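Lin2634 protein (Listeria innocua, PDB 3MZO) binds calcium ions and is probably a metal-dependent phosphohydrolase of the HD-domain superfamily, related to YfbR-like 5'-deoxynucleotidases. Local coordinates at residues Phe44-Glu49 with Met176-Phe182; Lys37-Ala42 with Ser137-Asp141; Tyr70-Ile75 with Met100-Phe104; Glu55-Leu61 with Leu129-Ile133. All coordinates share one frame; numbering follows the deposited sequence.

Interaction 1: residues Phe44-Glu49 with Met176-Phe182; sequences FFGAVE and MASVKYF
E49 reaches from helix 31-51 to the first turn of helix 177-191, where one carboxylate oxygen, OE2, takes two hydrogen bonds from S178. S178 OG donates to E49 OE2 over 2.7 Å, meeting the anti lone pair of that oxygen. The amide S178 N, 3.0 Å from the same E49 OE2, comes from above the carboxylate plane. S178 can present both groups together because its OG lies beside its own backbone N (chi1 -67°). The other oxygen, E49 OE1, is bridged by a water to A177 N and also accepts from N54.

S178 is wedged between E49 and F45: its CB stands 3.5 Å from F45 CD1, while its OG packs on F45 CB. V48 directs CG1 at the backbone of A177 and at Y181 CB. One turn earlier, F44 crosses Y181 nearly at right angles, and F44 CZ comes within 3.6 Å of Y181 CE2. Their ring planes meet at 59°, an oblique pair, with Y181 CD2 lying in plane at the F44 edge. F113 of the second subunit adds an edge-to-face partner to F44.

The axes, 8.9 Å apart at 108°, confine this helix crossing to a short patch. M176 holds the N-cap position, so the buried carboxylate meets one amide of the helix start directly and a second through water; the helix dipole would be expected to favour its ionised form.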
loop_
_atom_site.group_PDB
_atom_site.type_symbol
_atom_site.label_atom_id
_atom_site.label_comp_id
_atom_site.label_asym_id
_atom_site.label_seq_id
_atom_site.Cartn_x
_atom_site.Cartn_y
_atom_site.Cartn_z
ATOM N N PHE B 44 0.434 29.305 14.162
ATOM C CA PHE B 44 1.490 30.226 13.845
ATOM C C PHE B 44 0.925 31.596 13.481
ATOM O O PHE B 44 1.409 32.622 13.961
ATOM C CB PHE B 44 2.397 29.738 12.725
ATOM C CG PHE B 44 3.316 30.805 12.241
ATOM C CD1 PHE B 44 4.410 31.163 12.984
ATOM C CD2 PHE B 44 3.033 31.515 11.072
ATOM C CE1 PHE B 44 5.246 32.217 12.568
ATOM C CE2 PHE B 44 3.864 32.535 10.646
ATOM C CZ PHE B 44 4.981 32.882 11.405
ATOM N N PHE B 45 -0.101 31.640 12.634
ATOM C CA PHE B 45 -0.677 32.933 12.291
ATOM C C PHE B 45 -1.292 33.639 13.505
ATOM O O PHE B 45 -1.263 34.881 13.593
ATOM C CB PHE B 45 -1.659 32.838 11.098
ATOM C CG PHE B 45 -0.977 32.548 9.773
ATOM C CD1 PHE B 45 0.151 33.262 9.371
ATOM C CD2 PHE B 45 -1.461 31.547 8.931
ATOM C CE1 PHE B 45 0.789 32.974 8.168
ATOM C CE2 PHE B 45 -0.832 31.274 7.715
ATOM C CZ PHE B 45 0.287 31.972 7.348
ATOM N N GLY B 46 -1.855 32.873 14.419
ATOM C CA GLY B 46 -2.310 33.393 15.694
ATOM C C GLY B 46 -1.210 34.186 16.428
ATOM O O GLY B 46 -1.470 35.268 16.968
ATOM N N ALA B 47 0.002 33.620 16.435
ATOM C CA ALA B 47 1.180 34.255 17.017
ATOM C C ALA B 47 1.493 35.548 16.303
ATOM O O ALA B 47 1.778 36.561 16.954
ATOM C CB ALA B 47 2.394 33.291 16.983
ATOM N N VAL B 48 1.396 35.540 14.976
ATOM C CA VAL B 48 1.678 36.725 14.197
ATOM C C VAL B 48 0.667 37.818 14.524
ATOM O O VAL B 48 1.034 38.962 14.741
ATOM C CB VAL B 48 1.692 36.448 12.669
ATOM C CG1 VAL B 48 1.816 37.753 11.909
ATOM C CG2 VAL B 48 2.861 35.476 12.317
ATOM N N GLU B 49 -0.612 37.462 14.596
ATOM C CA GLU B 49 -1.630 38.448 14.984
ATOM C C GLU B 49 -1.430 39.001 16.417
ATOM O O GLU B 49 -1.549 40.215 16.661
ATOM C CB GLU B 49 -3.022 37.845 14.822
ATOM C CG GLU B 49 -3.381 37.490 13.352
ATOM C CD GLU B 49 -3.394 38.669 12.400
ATOM O OE1 GLU B 49 -3.619 39.823 12.857
ATOM O OE2 GLU B 49 -3.182 38.435 11.187
HETATM N N MSE B 176 -4.225 41.574 6.311
HETATM C CA MSE B 176 -3.890 40.907 7.566
HETATM C C MSE B 176 -2.380 40.861 7.821
HETATM O O MSE B 176 -1.588 40.580 6.921
HETATM C CB MSE B 176 -4.416 39.465 7.561
HETATM C CG MSE B 176 -5.930 39.269 7.547
HETATM SE SE MSE B 176 -6.323 37.373 7.370
HETATM C CE MSE B 176 -5.961 36.804 9.210
ATOM N N ALA B 177 -2.000 41.076 9.078
ATOM C CA ALA B 177 -0.593 40.915 9.493
ATOM C C ALA B 177 -0.059 39.520 9.123
ATOM O O ALA B 177 1.058 39.394 8.631
ATOM C CB ALA B 177 -0.448 41.172 10.989
ATOM N N SER B 178 -0.874 38.492 9.341
ATOM C CA SER B 178 -0.558 37.098 8.922
ATOM C C SER B 178 -0.067 36.956 7.486
ATOM O O SER B 178 0.992 36.358 7.231
ATOM C CB SER B 178 -1.804 36.209 9.065
ATOM O OG SER B 178 -2.158 36.066 10.417
ATOM N N VAL B 179 -0.851 37.480 6.550
ATOM C CA VAL B 179 -0.535 37.370 5.141
ATOM C C VAL B 179 0.595 38.322 4.774
ATOM O O VAL B 179 1.412 37.986 3.914
ATOM C CB VAL B 179 -1.793 37.595 4.249
ATOM C CG1 VAL B 179 -1.421 37.596 2.741
ATOM C CG2 VAL B 179 -2.846 36.552 4.566
ATOM N N LYS B 180 0.676 39.488 5.418
ATOM C CA LYS B 180 1.823 40.370 5.176
ATOM C C LYS B 180 3.070 39.590 5.559
ATOM O O LYS B 180 4.065 39.592 4.821
ATOM C CB LYS B 180 1.762 41.667 6.006
ATOM C CG LYS B 180 0.809 42.753 5.484
ATOM C CD LYS B 180 0.889 43.990 6.408
ATOM C CE LYS B 180 -0.423 44.738 6.507
ATOM N NZ LYS B 180 -0.788 45.356 5.221
ATOM N N TYR B 181 3.031 38.924 6.711
ATOM C CA TYR B 181 4.178 38.120 7.113
ATOM C C TYR B 181 4.468 37.017 6.110
ATOM O O TYR B 181 5.608 36.840 5.701
ATOM C CB TYR B 181 4.005 37.501 8.504
ATOM C CG TYR B 181 5.285 36.848 8.926
ATOM C CD1 TYR B 181 6.291 37.595 9.537
ATOM C CD2 TYR B 181 5.538 35.507 8.642
ATOM C CE1 TYR B 181 7.496 37.018 9.899
ATOM C CE2 TYR B 181 6.745 34.912 9.008
ATOM C CZ TYR B 181 7.715 35.686 9.641
ATOM O OH TYR B 181 8.912 35.139 9.987
ATOM N N PHE B 182 3.453 36.256 5.736
ATOM C CA PHE B 182 3.627 35.178 4.748
ATOM C C PHE B 182 4.317 35.621 3.431
ATOM O O PHE B 182 5.241 34.953 2.963
ATOM C CB PHE B 182 2.288 34.486 4.439
ATOM C CG PHE B 182 2.386 33.462 3.340
ATOM C CD1 PHE B 182 2.736 32.151 3.629
ATOM C CD2 PHE B 182 2.156 33.823 2.009
ATOM C CE1 PHE B 182 2.865 31.211 2.636
ATOM C CE2 PHE B 182 2.265 32.881 0.990
ATOM C CZ PHE B 182 2.636 31.553 1.326
HETATM O O HOH W 1 -4.250 41.630 11.011
#

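Interaction 2: residues Lys37-Ala42 with Ser137-Asp141; sequences KVTSIA and SDKVD. With CA (calcium ion), chain K.
K37 and D141 face each other across two bridging waters, while their direct ion pair is long, with K37 NZ 3.7 Å from D141 OD1. Each water accepts from K37 NZ and donates to one carboxylate oxygen; the one serving D141 OD2 sits 2.7 Å from that atom. The lysine chain crosses the aspartate at about a right angle, bringing K37 CE to 3.4 Å from D141 OD1. K37 NZ also pairs with E15 of the second subunit, and D141 OD2 is hydrogen-bonded to the metal ligand H34.

Between the helices, whose axes cross at 121°, V38 CG2 lies against D141 CB and D138 CA. I41 sets CD1 4.0 Å from V140 CG1, and its CG2 packs on S137. The S137 hydroxyl lies close to A42, yet bonds to I133 O within its own helix.

D138 CB points away from helix 31-51; with CG anti to the backbone N (chi1 -168°), OD1 binds calcium at 2.6 Å. H34, H68 and D69 complete the protein ligands, matching the H...HD...D signature of HD domains. K125 pairs with D138 OD2. The chemistry implies a second shell: D141 OD2, bonded to H34 ND1, probably orients that metal ligand and would be expected to polarise its imidazole.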
loop_
_atom_site.group_PDB
_atom_site.type_symbol
_atom_site.label_atom_id
_atom_site.label_comp_id
_atom_site.label_asym_id
_atom_site.label_seq_id
_atom_site.Cartn_x
_atom_site.Cartn_y
_atom_site.Cartn_z
ATOM N N LYS B 37 -1.890 19.779 10.129
ATOM C CA LYS B 37 -1.056 20.813 9.554
ATOM C C LYS B 37 -1.764 22.181 9.508
ATOM O O LYS B 37 -1.173 23.204 9.883
ATOM C CB LYS B 37 -0.541 20.362 8.159
ATOM C CG LYS B 37 0.415 19.153 8.207
ATOM C CD LYS B 37 0.967 18.735 6.774
ATOM C CE LYS B 37 -0.110 18.279 5.849
ATOM N NZ LYS B 37 0.442 17.715 4.542
ATOM N N VAL B 38 -3.046 22.201 9.135
ATOM C CA VAL B 38 -3.786 23.454 9.122
ATOM C C VAL B 38 -3.873 24.055 10.522
ATOM O O VAL B 38 -3.761 25.289 10.674
ATOM C CB VAL B 38 -5.160 23.297 8.472
ATOM C CG1 VAL B 38 -6.074 24.527 8.648
ATOM C CG2 VAL B 38 -4.980 22.995 6.942
ATOM N N THR B 39 -4.079 23.211 11.534
ATOM C CA THR B 39 -4.157 23.699 12.931
ATOM C C THR B 39 -2.784 24.267 13.366
ATOM O O THR B 39 -2.714 25.362 13.928
ATOM C CB THR B 39 -4.704 22.632 13.877
ATOM O OG1 THR B 39 -5.938 22.134 13.343
ATOM C CG2 THR B 39 -4.993 23.214 15.265
ATOM N N SER B 40 -1.696 23.587 13.024
ATOM C CA SER B 40 -0.349 24.130 13.263
ATOM C C SER B 40 -0.048 25.442 12.562
ATOM O O SER B 40 0.509 26.380 13.180
ATOM C CB SER B 40 0.692 23.085 12.945
ATOM O OG SER B 40 0.462 21.910 13.719
ATOM N N ILE B 41 -0.434 25.524 11.281
ATOM C CA ILE B 41 -0.330 26.758 10.502
ATOM C C ILE B 41 -1.148 27.882 11.153
ATOM O O ILE B 41 -0.636 28.979 11.357
ATOM C CB ILE B 41 -0.744 26.523 8.994
ATOM C CG1 ILE B 41 0.299 25.629 8.283
ATOM C CG2 ILE B 41 -0.915 27.850 8.239
ATOM C CD1 ILE B 41 -0.247 24.902 7.016
ATOM N N ALA B 42 -2.385 27.594 11.537
ATOM C CA ALA B 42 -3.264 28.595 12.138
ATOM C C ALA B 42 -2.685 29.139 13.447
ATOM O O ALA B 42 -2.737 30.355 13.718
ATOM C CB ALA B 42 -4.684 28.018 12.365
ATOM N N SER B 137 -5.068 29.580 6.325
ATOM C CA SER B 137 -4.284 28.415 6.760
ATOM C C SER B 137 -4.519 27.164 5.907
ATOM O O SER B 137 -3.592 26.413 5.589
ATOM C CB SER B 137 -4.579 28.125 8.251
ATOM O OG SER B 137 -4.071 29.177 9.073
ATOM N N ASP B 138 -5.791 26.945 5.568
ATOM C CA ASP B 138 -6.219 25.904 4.645
ATOM C C ASP B 138 -5.565 26.109 3.252
ATOM O O ASP B 138 -5.021 25.170 2.661
ATOM C CB ASP B 138 -7.749 25.957 4.572
ATOM C CG ASP B 138 -8.362 24.752 3.886
ATOM O OD1 ASP B 138 -7.687 23.711 3.746
ATOM O OD2 ASP B 138 -9.550 24.848 3.498
ATOM N N LYS B 139 -5.593 27.338 2.739
ATOM C CA LYS B 139 -4.947 27.627 1.463
ATOM C C LYS B 139 -3.434 27.498 1.526
ATOM O O LYS B 139 -2.813 27.081 0.571
ATOM C CB LYS B 139 -5.335 29.009 0.916
ATOM C CG LYS B 139 -6.803 29.170 0.562
ATOM C CD LYS B 139 -7.311 28.136 -0.432
ATOM C CE LYS B 139 -8.813 28.330 -0.691
ATOM N NZ LYS B 139 -9.227 27.511 -1.815
ATOM N N VAL B 140 -2.834 27.850 2.650
ATOM C CA VAL B 140 -1.388 27.652 2.799
ATOM C C VAL B 140 -1.062 26.163 2.705
ATOM O O VAL B 140 -0.053 25.813 2.079
ATOM C CB VAL B 140 -0.803 28.276 4.075
ATOM C CG1 VAL B 140 0.593 27.737 4.336
ATOM C CG2 VAL B 140 -0.803 29.808 3.960
ATOM N N ASP B 141 -1.866 25.290 3.307
ATOM C CA ASP B 141 -1.538 23.853 3.253
ATOM C C ASP B 141 -1.697 23.345 1.813
ATOM O O ASP B 141 -0.883 22.572 1.331
ATOM C CB ASP B 141 -2.364 22.994 4.208
ATOM C CG ASP B 141 -1.898 21.526 4.224
ATOM O OD1 ASP B 141 -0.695 21.273 4.390
ATOM O OD2 ASP B 141 -2.724 20.611 4.022
HETATM CA CA CA K . -9.556 21.933 4.037
HETATM O O HOH W 2 -2.169 18.028 3.460
HETATM O O HOH W 3 1.595 20.081 3.252
HETATM O O HOH W 4 -12.095 22.605 3.822
#

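Interaction 3: residues Tyr70-Ile75 with Met100-Phe104; sequences YSELFI and MTKNF
F74 is the bump of this contact, its ring pushed against helix 87-108 into a hollow walled by M100, T101 and F104. Its CE2 comes within 3.6 Å of F104 CD2, and the two ring planes are near parallel (28°) but slid so far apart that they barely overlap. T101 OG1 lies at the edge of the F74 ring, in its plane, 3.5 Å from F74 CE1; that hydroxyl is hydrogen-bonded to E97. On one face of the ring sits S71 O, which also accepts from F74 N and I75 N and so ties the turn behind the ring.

M100 closes the hollow from the other end. This selenomethionine runs past F74 in the opposite direction and bends at its last torsion (chi3 75°), which carries CE to 3.4 Å from F74 O while SE rests 4.0 Å from I75 CB.

Together Y70, F74 and F104 form an aromatic cluster where the 3-10 turn 70-73, directly following the H68-D69 pair of the HD motif, and the loop after it meet helix 87-108. Y70 offers its edge to the face of F104 in an offset edge-to-face pair, with planes at 73° and centroids 5.8 Å apart. Its OH comes obliquely to F104, 3.2 Å from F104 CZ, and is hydrogen-bonded to S10. Against F104 packs Y84 of the third subunit, again edge-to-face, and M100 also touches I78 of that subunit.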
loop_
_atom_site.group_PDB
_atom_site.type_symbol
_atom_site.label_atom_id
_atom_site.label_comp_id
_atom_site.label_asym_id
_atom_site.label_seq_id
_atom_site.Cartn_x
_atom_site.Cartn_y
_atom_site.Cartn_z
ATOM N N TYR B 70 -13.615 17.569 9.419
ATOM C CA TYR B 70 -14.192 16.397 10.035
ATOM C C TYR B 70 -15.337 15.828 9.166
ATOM O O TYR B 70 -15.479 14.614 9.044
ATOM C CB TYR B 70 -14.671 16.727 11.467
ATOM C CG TYR B 70 -15.289 15.538 12.143
ATOM C CD1 TYR B 70 -14.501 14.541 12.685
ATOM C CD2 TYR B 70 -16.670 15.384 12.192
ATOM C CE1 TYR B 70 -15.055 13.422 13.262
ATOM C CE2 TYR B 70 -17.241 14.261 12.775
ATOM C CZ TYR B 70 -16.429 13.288 13.317
ATOM O OH TYR B 70 -16.989 12.162 13.866
ATOM N N SER B 71 -16.106 16.697 8.519
ATOM C CA SER B 71 -17.239 16.261 7.675
ATOM C C SER B 71 -16.849 15.435 6.464
ATOM O O SER B 71 -17.723 14.772 5.838
ATOM C CB SER B 71 -18.081 17.467 7.223
ATOM O OG SER B 71 -17.301 18.455 6.572
ATOM N N GLU B 72 -15.563 15.454 6.108
ATOM C CA GLU B 72 -15.092 14.607 5.011
ATOM C C GLU B 72 -15.255 13.107 5.330
ATOM O O GLU B 72 -15.151 12.250 4.436
ATOM C CB GLU B 72 -13.696 15.024 4.520
ATOM C CG GLU B 72 -13.800 16.249 3.574
ATOM C CD GLU B 72 -12.465 16.895 3.199
ATOM O OE1 GLU B 72 -11.500 16.168 2.892
ATOM O OE2 GLU B 72 -12.395 18.148 3.169
ATOM N N LEU B 73 -15.586 12.800 6.587
ATOM C CA LEU B 73 -15.910 11.435 6.984
ATOM C C LEU B 73 -17.081 10.875 6.193
ATOM O O LEU B 73 -17.131 9.665 5.955
ATOM C CB LEU B 73 -16.312 11.368 8.448
ATOM C CG LEU B 73 -15.391 10.768 9.471
ATOM C CD1 LEU B 73 -16.124 10.905 10.801
ATOM C CD2 LEU B 73 -15.090 9.332 9.185
ATOM N N PHE B 74 -18.021 11.745 5.818
ATOM C CA PHE B 74 -19.263 11.314 5.130
ATOM C C PHE B 74 -19.577 12.013 3.785
ATOM O O PHE B 74 -20.404 11.523 3.023
ATOM C CB PHE B 74 -20.480 11.374 6.077
ATOM C CG PHE B 74 -20.484 12.542 7.025
ATOM C CD1 PHE B 74 -20.900 13.790 6.612
ATOM C CD2 PHE B 74 -20.120 12.369 8.348
ATOM C CE1 PHE B 74 -20.922 14.855 7.499
ATOM C CE2 PHE B 74 -20.132 13.434 9.248
ATOM C CZ PHE B 74 -20.528 14.677 8.825
ATOM N N ILE B 75 -18.920 13.129 3.483
ATOM C CA ILE B 75 -19.059 13.748 2.172
ATOM C C ILE B 75 -17.757 14.447 1.754
ATOM O O ILE B 75 -17.233 15.304 2.477
ATOM C CB ILE B 75 -20.255 14.724 2.143
ATOM C CG1 ILE B 75 -20.352 15.396 0.759
ATOM C CG2 ILE B 75 -20.154 15.718 3.327
ATOM C CD1 ILE B 75 -21.674 16.056 0.443
HETATM N N MSE B 100 -26.015 16.951 6.236
HETATM C CA MSE B 100 -25.488 15.658 6.640
HETATM C C MSE B 100 -24.799 15.746 8.006
HETATM O O MSE B 100 -24.950 14.825 8.832
HETATM C CB MSE B 100 -24.542 15.092 5.578
HETATM C CG MSE B 100 -25.254 14.638 4.337
HETATM SE SE MSE B 100 -24.004 13.849 3.061
HETATM C CE MSE B 100 -23.631 12.098 3.861
ATOM N N THR B 101 -24.087 16.856 8.243
ATOM C CA THR B 101 -23.419 17.104 9.534
ATOM C C THR B 101 -24.446 17.241 10.661
ATOM O O THR B 101 -24.256 16.680 11.728
ATOM C CB THR B 101 -22.480 18.362 9.517
ATOM O OG1 THR B 101 -21.462 18.198 8.523
ATOM C CG2 THR B 101 -21.810 18.542 10.851
ATOM N N LYS B 102 -25.537 17.958 10.403
ATOM C CA LYS B 102 -26.623 18.106 11.372
ATOM C C LYS B 102 -27.219 16.721 11.750
ATOM O O LYS B 102 -27.462 16.433 12.934
ATOM C CB LYS B 102 -27.705 19.050 10.808
ATOM C CG LYS B 102 -28.962 19.226 11.679
ATOM N N ASN B 103 -27.447 15.881 10.740
ATOM C CA ASN B 103 -28.012 14.547 10.952
ATOM C C ASN B 103 -26.980 13.623 11.614
ATOM O O ASN B 103 -27.330 12.754 12.420
ATOM C CB ASN B 103 -28.509 13.954 9.620
ATOM C CG ASN B 103 -29.508 14.881 8.884
ATOM O OD1 ASN B 103 -30.023 15.843 9.463
ATOM N ND2 ASN B 103 -29.758 14.600 7.600
ATOM N N PHE B 104 -25.703 13.785 11.273
ATOM C CA PHE B 104 -24.662 13.004 11.941
ATOM C C PHE B 104 -24.713 13.273 13.458
ATOM O O PHE B 104 -24.794 12.344 14.259
ATOM C CB PHE B 104 -23.265 13.318 11.381
ATOM C CG PHE B 104 -22.149 12.672 12.157
ATOM C CD1 PHE B 104 -21.620 13.292 13.287
ATOM C CD2 PHE B 104 -21.644 11.443 11.773
ATOM C CE1 PHE B 104 -20.611 12.698 14.032
ATOM C CE2 PHE B 104 -20.612 10.836 12.518
ATOM C CZ PHE B 104 -20.101 11.471 13.648
#

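Interaction 4: residues Glu55-Leu61 with Leu129-Ile133; sequences EVNWRAL and LEGKI
E130 OE2 is gripped from two directions where the loop leading into helix 58-67 meets the start of helix 129-151. N57 N donates to E130 OE2 over 2.8 Å, nearly straight at 172°, though it approaches from above the carboxylate plane, 45° out of it. A water 2.7 Å from the same E130 OE2 supplies the second bond and donates also to E55 O, linking the carboxylate to the extended residues before the helix.

The glutamate reaches this position by folding at its second torsion (chi2 74°), which turns the carboxylate back toward N57. The bend lays the aliphatic part of E130 on the first helical turn: its CG stands 3.4 Å from N57 O and 4.0 Å from A60 CB, and also packs on L61 CB. N57 occupies the N-cap, and its own OD1 accepts from A60 N. Side chain and main chain of the cap thus play different parts, the first satisfying a first-turn amide, A60 N, and the second holding E130.

Two apolar contacts accompany the polar one. The L129 side chain crosses that of V56 at about a right angle, and its CD2 sits 3.5 Å from E55 O, while L61 CD1 meets I133 CD1 at 3.9 Å. Both L61 and I133 also pack on A42 of helix 31-51. A second water joins L61 O to E130 O.

With its carboxylate held by a cap-residue amide at a helix N-terminus, E130 would be expected to remain ionised, and it ties the beginnings of two helices together.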
loop_
_atom_site.group_PDB
_atom_site.type_symbol
_atom_site.label_atom_id
_atom_site.label_comp_id
_atom_site.label_asym_id
_atom_site.label_seq_id
_atom_site.Cartn_x
_atom_site.Cartn_y
_atom_site.Cartn_z
ATOM N N GLU B 55 -6.092 41.179 19.474
ATOM C CA GLU B 55 -6.643 40.183 20.387
ATOM C C GLU B 55 -7.061 38.963 19.544
ATOM O O GLU B 55 -7.700 39.089 18.509
ATOM C CB GLU B 55 -7.813 40.753 21.224
ATOM C CG GLU B 55 -8.542 39.741 22.158
ATOM C CD GLU B 55 -7.684 39.190 23.317
ATOM O OE1 GLU B 55 -6.550 39.679 23.553
ATOM O OE2 GLU B 55 -8.145 38.255 24.019
ATOM N N VAL B 56 -6.620 37.794 19.968
ATOM C CA VAL B 56 -6.966 36.521 19.317
ATOM C C VAL B 56 -7.794 35.696 20.295
ATOM O O VAL B 56 -7.412 35.566 21.442
ATOM C CB VAL B 56 -5.709 35.743 18.937
ATOM C CG1 VAL B 56 -6.066 34.306 18.415
ATOM C CG2 VAL B 56 -4.892 36.548 17.892
ATOM N N ASN B 57 -8.917 35.148 19.827
ATOM C CA ASN B 57 -9.695 34.169 20.587
ATOM C C ASN B 57 -9.139 32.779 20.273
ATOM O O ASN B 57 -9.463 32.145 19.223
ATOM C CB ASN B 57 -11.192 34.317 20.223
ATOM C CG ASN B 57 -12.102 33.370 20.997
ATOM O OD1 ASN B 57 -11.696 32.298 21.441
ATOM N ND2 ASN B 57 -13.360 33.771 21.144
ATOM N N TRP B 58 -8.322 32.259 21.185
ATOM C CA TRP B 58 -7.607 31.023 20.872
ATOM C C TRP B 58 -8.499 29.797 20.788
ATOM O O TRP B 58 -8.289 28.917 19.929
ATOM C CB TRP B 58 -6.414 30.816 21.816
ATOM C CG TRP B 58 -5.298 31.738 21.428
ATOM C CD1 TRP B 58 -5.103 33.034 21.872
ATOM C CD2 TRP B 58 -4.248 31.475 20.486
ATOM N NE1 TRP B 58 -4.000 33.576 21.257
ATOM C CE2 TRP B 58 -3.450 32.648 20.408
ATOM C CE3 TRP B 58 -3.896 30.368 19.694
ATOM C CZ2 TRP B 58 -2.318 32.732 19.591
ATOM C CZ3 TRP B 58 -2.757 30.461 18.870
ATOM C CH2 TRP B 58 -1.994 31.634 18.824
ATOM N N ARG B 59 -9.489 29.719 21.659
ATOM C CA ARG B 59 -10.431 28.630 21.563
ATOM C C ARG B 59 -11.056 28.628 20.183
ATOM O O ARG B 59 -11.172 27.571 19.586
ATOM C CB ARG B 59 -11.524 28.731 22.629
ATOM C CG ARG B 59 -12.420 27.512 22.656
ATOM C CD ARG B 59 -13.502 27.646 23.725
ATOM N NE ARG B 59 -14.221 26.398 23.854
ATOM C CZ ARG B 59 -15.095 26.113 24.817
ATOM N NH1 ARG B 59 -15.351 26.997 25.769
ATOM N NH2 ARG B 59 -15.692 24.924 24.844
ATOM N N ALA B 60 -11.426 29.812 19.673
ATOM C CA ALA B 60 -12.062 29.925 18.364
ATOM C C ALA B 60 -11.080 29.573 17.253
ATOM O O ALA B 60 -11.426 28.872 16.326
ATOM C CB ALA B 60 -12.681 31.346 18.136
ATOM N N LEU B 61 -9.833 30.027 17.371
ATOM C CA LEU B 61 -8.841 29.747 16.349
ATOM C C LEU B 61 -8.624 28.259 16.208
ATOM O O LEU B 61 -8.682 27.730 15.103
ATOM C CB LEU B 61 -7.522 30.461 16.669
ATOM C CG LEU B 61 -6.321 30.260 15.747
ATOM C CD1 LEU B 61 -5.347 31.413 15.948
ATOM C CD2 LEU B 61 -5.632 28.929 16.019
ATOM N N LEU B 129 -11.728 37.343 12.910
ATOM C CA LEU B 129 -10.296 37.198 12.744
ATOM C C LEU B 129 -9.933 35.716 12.663
ATOM O O LEU B 129 -9.138 35.318 11.805
ATOM C CB LEU B 129 -9.526 37.869 13.884
ATOM C CG LEU B 129 -8.004 37.725 13.857
ATOM C CD1 LEU B 129 -7.407 38.365 12.580
ATOM C CD2 LEU B 129 -7.416 38.350 15.146
ATOM N N GLU B 130 -10.512 34.907 13.542
ATOM C CA GLU B 130 -10.128 33.477 13.627
ATOM C C GLU B 130 -10.629 32.658 12.429
ATOM O O GLU B 130 -10.004 31.658 12.034
ATOM C CB GLU B 130 -10.610 32.870 14.936
ATOM C CG GLU B 130 -9.970 33.526 16.188
ATOM C CD GLU B 130 -10.507 34.904 16.501
ATOM O OE1 GLU B 130 -11.638 35.238 16.067
ATOM O OE2 GLU B 130 -9.800 35.650 17.205
ATOM N N GLY B 131 -11.741 33.104 11.840
ATOM C CA GLY B 131 -12.280 32.495 10.626
ATOM C C GLY B 131 -11.438 32.790 9.401
ATOM O O GLY B 131 -11.270 31.933 8.512
ATOM N N LYS B 132 -10.923 34.014 9.334
ATOM C CA LYS B 132 -10.009 34.365 8.261
ATOM C C LYS B 132 -8.680 33.633 8.433
ATOM O O LYS B 132 -8.054 33.235 7.434
ATOM C CB LYS B 132 -9.794 35.861 8.186
ATOM C CG LYS B 132 -11.042 36.622 7.857
ATOM C CD LYS B 132 -10.773 38.132 7.885
ATOM C CE LYS B 132 -11.976 38.860 7.405
ATOM N NZ LYS B 132 -11.802 40.349 7.387
ATOM N N ILE B 133 -8.252 33.432 9.678
ATOM C CA ILE B 133 -7.043 32.649 9.905
ATOM C C ILE B 133 -7.256 31.246 9.373
ATOM O O ILE B 133 -6.337 30.661 8.793
ATOM C CB ILE B 133 -6.591 32.655 11.382
ATOM C CG1 ILE B 133 -5.969 34.017 11.733
ATOM C CG2 ILE B 133 -5.584 31.532 11.697
ATOM C CD1 ILE B 133 -5.749 34.205 13.199
HETATM O O HOH W 5 -10.398 38.111 18.173
HETATM O O HOH W 6 -8.479 29.318 12.611
#

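In the fold
Interactions 1, 2 and 4 form one continuous block, their centres 12 to 13 Å apart. Helix 31-51 serves interactions 1 and 2, and helix 129-151 serves 2 and 4. F45 CD2 lies 3.5 Å from S137 OG where 1 meets 2; A42 O is 3.6 Å from L61 CD1 where 2 meets 4. Interaction 2, whose centre is about 6 Å from the chain centre, is the fully buried core and carries the metal ligand. Interactions 1 and 4 lie farther out, each using a glutamate to hold a helix start, 4 being only partly buried. Interaction 3 touches none of the others, its nearest atoms about 7 Å from interaction 2. Neither 2 nor 3 has a direct hydrogen bond across its segments: 2 uses waters and a long ion pair, 3 aromatic and selenomethionine packing.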